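PDB 6LKR: C-type lectin domain family 4, member b1, which is a calcium-binding C-type lectin receptor with carbohydrate-binding function that may regulate immune reactivity and the maturation of dendritic cells. Local coordinates for residues A[49-54]-A[114-119]; A[93-98]-A[107-112]. All coordinates share one frame; numbering follows the deposited sequence.

Contact 1 of 2, residues A[49-54]-A[114-119]. With CA (calcium ion), chain D.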
# COMPACT_ATOMS: atom_id res chain seq x y z
N GLU A 49 -0.86 -8.87 -10.07
CA GLU A 49 -0.98 -10.13 -9.28
C GLU A 49 -2.23 -10.04 -8.39
O GLU A 49 -3.01 -11.02 -8.35
CB GLU A 49 0.32 -10.34 -8.49
CG GLU A 49 1.52 -10.66 -9.38
CD GLU A 49 2.18 -9.53 -10.16
OE1 GLU A 49 1.96 -8.33 -9.84
OE2 GLU A 49 2.94 -9.86 -11.10
N GLU A 50 -2.43 -8.91 -7.72
CA GLU A 50 -3.60 -8.72 -6.82
C GLU A 50 -4.88 -8.67 -7.66
O GLU A 50 -5.86 -9.31 -7.28
CB GLU A 50 -3.43 -7.45 -5.98
CG GLU A 50 -2.36 -7.60 -4.93
CD GLU A 50 -1.99 -6.31 -4.23
OE1 GLU A 50 -2.83 -5.39 -4.19
OE2 GLU A 50 -0.85 -6.23 -3.70
N GLN A 51 -4.86 -7.93 -8.78
CA GLN A 51 -6.02 -7.83 -9.69
C GLN A 51 -6.41 -9.25 -10.14
O GLN A 51 -7.63 -9.58 -10.09
CB GLN A 51 -5.67 -6.93 -10.88
CG GLN A 51 -6.72 -6.91 -11.99
CD GLN A 51 -7.95 -6.10 -11.65
OE1 GLN A 51 -8.09 -5.54 -10.57
NE2 GLN A 51 -8.88 -6.04 -12.61
N ASP A 52 -5.43 -10.04 -10.56
CA ASP A 52 -5.66 -11.42 -11.07
C ASP A 52 -6.20 -12.28 -9.92
O ASP A 52 -7.22 -12.99 -10.12
CB ASP A 52 -4.39 -12.01 -11.68
CG ASP A 52 -3.96 -11.36 -12.98
OD1 ASP A 52 -4.72 -10.53 -13.52
OD2 ASP A 52 -2.86 -11.70 -13.45
N PHE A 53 -5.59 -12.21 -8.74
CA PHE A 53 -6.02 -13.06 -7.61
C PHE A 53 -7.45 -12.71 -7.23
O PHE A 53 -8.28 -13.61 -7.11
CB PHE A 53 -5.10 -12.95 -6.39
CG PHE A 53 -5.62 -13.79 -5.25
CD1 PHE A 53 -5.32 -15.14 -5.17
CD2 PHE A 53 -6.49 -13.26 -4.31
CE1 PHE A 53 -5.83 -15.93 -4.15
CE2 PHE A 53 -7.00 -14.04 -3.30
CZ PHE A 53 -6.66 -15.37 -3.20
N ILE A 54 -7.73 -11.42 -6.99
CA ILE A 54 -9.07 -10.97 -6.52
C ILE A 54 -10.12 -11.40 -7.55
O ILE A 54 -11.13 -11.99 -7.14
CB ILE A 54 -9.07 -9.45 -6.26
CG1 ILE A 54 -8.14 -9.09 -5.10
CG2 ILE A 54 -10.49 -8.94 -6.03
CD1 ILE A 54 -7.74 -7.63 -5.09
N TRP A 114 -11.72 -8.98 -16.91
CA TRP A 114 -12.04 -8.14 -15.73
C TRP A 114 -11.43 -6.75 -15.91
O TRP A 114 -10.35 -6.62 -16.52
CB TRP A 114 -11.53 -8.80 -14.46
CG TRP A 114 -12.27 -10.05 -14.10
CD1 TRP A 114 -11.93 -11.33 -14.40
CD2 TRP A 114 -13.48 -10.12 -13.33
NE1 TRP A 114 -12.85 -12.20 -13.87
CE2 TRP A 114 -13.81 -11.48 -13.20
CE3 TRP A 114 -14.30 -9.17 -12.71
CZ2 TRP A 114 -14.92 -11.92 -12.49
CZ3 TRP A 114 -15.41 -9.59 -12.01
CH2 TRP A 114 -15.72 -10.95 -11.91
N GLY A 115 -12.11 -5.74 -15.38
CA GLY A 115 -11.65 -4.35 -15.42
C GLY A 115 -12.47 -3.50 -14.49
O GLY A 115 -13.54 -3.96 -14.03
N TRP A 116 -11.98 -2.29 -14.22
CA TRP A 116 -12.64 -1.34 -13.30
C TRP A 116 -13.56 -0.39 -14.07
O TRP A 116 -13.26 -0.04 -15.23
CB TRP A 116 -11.62 -0.51 -12.52
CG TRP A 116 -10.58 -1.27 -11.76
CD1 TRP A 116 -10.56 -2.59 -11.42
CD2 TRP A 116 -9.39 -0.69 -11.23
NE1 TRP A 116 -9.42 -2.87 -10.70
CE2 TRP A 116 -8.68 -1.72 -10.57
CE3 TRP A 116 -8.86 0.61 -11.23
CZ2 TRP A 116 -7.47 -1.48 -9.93
CZ3 TRP A 116 -7.66 0.83 -10.60
CH2 TRP A 116 -6.98 -0.20 -9.96
N ASN A 117 -14.61 0.06 -13.39
CA ASN A 117 -15.62 1.00 -13.90
C ASN A 117 -15.93 1.98 -12.77
O ASN A 117 -16.20 1.51 -11.64
CB ASN A 117 -16.87 0.24 -14.36
CG ASN A 117 -18.01 1.12 -14.80
OD1 ASN A 117 -17.80 2.19 -15.38
ND2 ASN A 117 -19.23 0.66 -14.58
N ASP A 118 -15.90 3.28 -13.05
CA ASP A 118 -16.46 4.28 -12.10
C ASP A 118 -17.99 4.17 -12.18
O ASP A 118 -18.53 4.00 -13.29
CB ASP A 118 -15.88 5.68 -12.31
CG ASP A 118 -16.18 6.29 -13.67
OD1 ASP A 118 -16.44 5.52 -14.64
OD2 ASP A 118 -16.14 7.53 -13.76
N ILE A 119 -18.66 4.14 -11.03
CA ILE A 119 -20.15 4.11 -10.95
C ILE A 119 -20.58 4.99 -9.79
O ILE A 119 -19.72 5.37 -8.98
CB ILE A 119 -20.72 2.69 -10.80
CG1 ILE A 119 -20.28 2.02 -9.50
CG2 ILE A 119 -20.40 1.83 -12.02
CD1 ILE A 119 -21.19 0.87 -9.10
CA CA D . -18.31 4.61 -15.58
O HOH W 1 -7.90 -7.19 -15.01
O HOH W 2 -19.44 3.62 -17.73
O HOH W 3 -20.51 3.94 -15.68
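The indole NE1 of Trp116 gives its hydrogen to the side-chain carbonyl OE1 of Gln51 across 3.0 Å, the one direct hydrogen bond between helix residues 49-54 and strand residues 114-119. It is somewhat bent, with an N-H...O angle of 149°. The donor is tilted from the plane of the Gln51 carbonyl, while OE1 lies at the indole edge, a little out of the ring plane. The amide and indole planes are 69° apart, and the amide oxygen meets the indole at its N-H edge. Gln51 reaches the ring because CG leaves the helix opposite the backbone N and the chain then bends at chi2 (75°), turning the amide to the strand.

The amide's other end is held through water. Gln51 NE2 donates to a water at 2.8 Å, and that water passes a hydrogen to the backbone carbonyl O of Trp114 at 2.9 Å. With both ends engaged, the rotation of a buried amide is fixed. Further along the same strand, Trp116 is followed by Asn117 and Asp118, the WND signature of C-type lectins. Both residues bind the calcium ion, Asp118 through OD1 at 2.3 Å and its backbone O at 2.4 Å.

The axes of the segments 49-54 and 114-119 run nearly perpendicular and come within 9.8 Å, a gap spanned by side chains. Ile45 and Phe90 pack on Gln51. The Trp116 ring settles against Ile66 and Leu68 of strand 64-70 and Val104 of strand 103-109, so this contact joins helix 48-56 to the sheet through strand 113-119.

Contact 2 of 2, residues A[93-98]-A[107-112]. With CA (calcium ion), chain D.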
# COMPACT_ATOMS: atom_id res chain seq x y z
N ASN A 93 -11.68 -0.22 -21.01
CA ASN A 93 -11.63 0.77 -22.12
C ASN A 93 -12.83 1.72 -21.97
O ASN A 93 -13.95 1.23 -21.74
CB ASN A 93 -11.55 0.07 -23.47
CG ASN A 93 -10.24 -0.67 -23.66
OD1 ASN A 93 -9.22 -0.29 -23.09
ND2 ASN A 93 -10.25 -1.72 -24.46
N GLY A 94 -12.57 3.03 -22.04
CA GLY A 94 -13.60 4.08 -21.89
C GLY A 94 -13.92 4.41 -20.44
O GLY A 94 -14.83 5.21 -20.21
N GLU A 95 -13.20 3.82 -19.47
CA GLU A 95 -13.37 4.14 -18.03
C GLU A 95 -12.07 4.74 -17.52
O GLU A 95 -10.99 4.45 -18.03
CB GLU A 95 -13.74 2.88 -17.23
CG GLU A 95 -14.96 2.15 -17.74
CD GLU A 95 -16.26 2.94 -17.75
OE1 GLU A 95 -16.40 3.90 -16.95
OE2 GLU A 95 -17.14 2.59 -18.55
N PRO A 96 -12.11 5.62 -16.50
CA PRO A 96 -13.35 6.18 -15.95
C PRO A 96 -14.10 7.04 -16.98
O PRO A 96 -13.47 7.50 -17.91
CB PRO A 96 -12.88 7.08 -14.80
CG PRO A 96 -11.46 6.67 -14.52
CD PRO A 96 -10.91 6.11 -15.81
N SER A 97 -15.41 7.23 -16.79
CA SER A 97 -16.32 7.82 -17.80
C SER A 97 -16.97 9.13 -17.31
O SER A 97 -17.35 9.93 -18.18
CB SER A 97 -17.35 6.82 -18.23
OG SER A 97 -18.22 6.49 -17.17
N SER A 98 -17.10 9.37 -16.01
CA SER A 98 -17.90 10.52 -15.52
C SER A 98 -17.42 11.04 -14.16
O SER A 98 -17.33 10.25 -13.20
CB SER A 98 -19.35 10.17 -15.45
OG SER A 98 -20.08 11.22 -14.83
N TYR A 107 -15.68 -5.63 -12.81
CA TYR A 107 -16.66 -6.52 -13.48
C TYR A 107 -16.05 -7.08 -14.75
O TYR A 107 -15.00 -6.59 -15.22
CB TYR A 107 -17.98 -5.78 -13.71
CG TYR A 107 -18.07 -4.98 -14.98
CD1 TYR A 107 -17.62 -3.67 -15.04
CD2 TYR A 107 -18.66 -5.51 -16.11
CE1 TYR A 107 -17.73 -2.92 -16.21
CE2 TYR A 107 -18.77 -4.79 -17.29
CZ TYR A 107 -18.30 -3.49 -17.34
OH TYR A 107 -18.41 -2.78 -18.50
N TYR A 108 -16.68 -8.12 -15.27
CA TYR A 108 -16.17 -8.93 -16.39
C TYR A 108 -16.89 -8.51 -17.67
O TYR A 108 -18.12 -8.53 -17.67
CB TYR A 108 -16.38 -10.41 -16.08
CG TYR A 108 -15.76 -11.35 -17.07
CD1 TYR A 108 -14.46 -11.78 -16.93
CD2 TYR A 108 -16.49 -11.81 -18.16
CE1 TYR A 108 -13.89 -12.66 -17.84
CE2 TYR A 108 -15.93 -12.68 -19.09
CZ TYR A 108 -14.63 -13.11 -18.92
OH TYR A 108 -14.06 -13.96 -19.82
N ARG A 109 -16.14 -8.09 -18.70
CA ARG A 109 -16.68 -7.83 -20.06
C ARG A 109 -16.45 -9.09 -20.92
O ARG A 109 -15.29 -9.52 -21.01
CB ARG A 109 -16.01 -6.60 -20.68
CG ARG A 109 -16.50 -5.28 -20.10
CD ARG A 109 -16.01 -4.09 -20.91
NE ARG A 109 -16.52 -2.82 -20.42
CZ ARG A 109 -16.12 -1.61 -20.83
NH1 ARG A 109 -15.18 -1.49 -21.75
NH2 ARG A 109 -16.66 -0.52 -20.32
N ARG A 110 -17.52 -9.63 -21.50
CA ARG A 110 -17.46 -10.85 -22.36
C ARG A 110 -16.39 -10.62 -23.43
O ARG A 110 -16.37 -9.53 -24.03
CB ARG A 110 -18.83 -11.15 -22.98
CG ARG A 110 -19.30 -12.59 -22.80
CD ARG A 110 -20.47 -12.72 -21.84
NE ARG A 110 -21.64 -12.01 -22.34
CZ ARG A 110 -22.56 -12.50 -23.19
NH1 ARG A 110 -22.46 -13.74 -23.65
NH2 ARG A 110 -23.57 -11.74 -23.57
N ASN A 111 -15.51 -11.61 -23.62
CA ASN A 111 -14.43 -11.65 -24.65
C ASN A 111 -13.38 -10.56 -24.39
O ASN A 111 -12.60 -10.29 -25.33
CB ASN A 111 -15.01 -11.56 -26.06
CG ASN A 111 -15.91 -12.73 -26.39
OD1 ASN A 111 -17.06 -12.55 -26.80
ND2 ASN A 111 -15.40 -13.94 -26.21
N ILE A 112 -13.31 -10.00 -23.18
CA ILE A 112 -12.31 -8.94 -22.82
C ILE A 112 -11.65 -9.31 -21.48
O ILE A 112 -10.42 -9.35 -21.40
CB ILE A 112 -12.97 -7.55 -22.77
CG1 ILE A 112 -13.48 -7.10 -24.14
CG2 ILE A 112 -12.02 -6.52 -22.16
CD1 ILE A 112 -12.39 -6.74 -25.13
CA CA D . -18.31 4.61 -15.58
O HOH W 4 -16.84 2.10 -21.05
O HOH W 5 -17.53 -0.14 -18.08
O HOH W 2 -19.44 3.62 -17.73
O HOH W 3 -20.51 3.94 -15.68
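Glu95-Pro96-Ser97 occupies the position of the EPN/QPD motif in the calcium site, with a cis peptide bond before the proline, and Arg109 reaches this loop from the end of a strand. Glu95 divides its carboxylate between two tasks: OE1 binds the calcium ion at 2.5 Å, while OE2 faces Arg109. The salt bridge from OE2 of Glu95 to NH2 of Arg109 is long, at 3.6 Å, and the carboxylate and guanidinium planes stand 77° apart. A water closes the gap, donating to Glu95 OE2 at 2.6 Å and accepting from Arg109 NH2 at 2.7 Å.

The direct hydrogen bond goes to the backbone: Arg109 NH1 donates to the carbonyl O of Asn93 at 3.0 Å, on a lone pair in the carbonyl plane. Arg109 spans the distance with its chain extended from CG to NE, and NE makes a nearly straight bond (175°) of 2.7 Å to OH of Tyr107; the hydroxyl oxygen lies in the guanidinium plane. The guanidinium edge is thus held by its own strand as well as by the loop.

Ser97 OG adds another calcium ligand at 2.5 Å, and Glu101, Asn117 and Asp118 complete the protein ligands. The positive charge of Arg109 would probably add to that of calcium in stabilising the carboxylate. A metal-bound loop with a cis-proline at the EPN/QPD position, facing the WND strand, is characteristic of the calcium-dependent site of C-type lectin domains.

In the fold
From the N terminus, segment 49-54, on helix 48-56, supplies the first half of contact 1, and its partner 114-119 follows after 59 residues. Contact 2 lies almost wholly within that span: the loop 93-98 meets 107-112 after just eight residues, making a short closure inside a long one. Strands 103-109 and 113-119 follow each other and pair antiparallel, so the second halves of both contacts are sheet neighbours, with Trp114 packing on Tyr107. Calcium joins the first half of contact 2 to the second half of contact 1, and Asp118 OD1 probably also accepts a hydrogen bond from Ser97 N. Helix, sheet and calcium loop are thereby tied together.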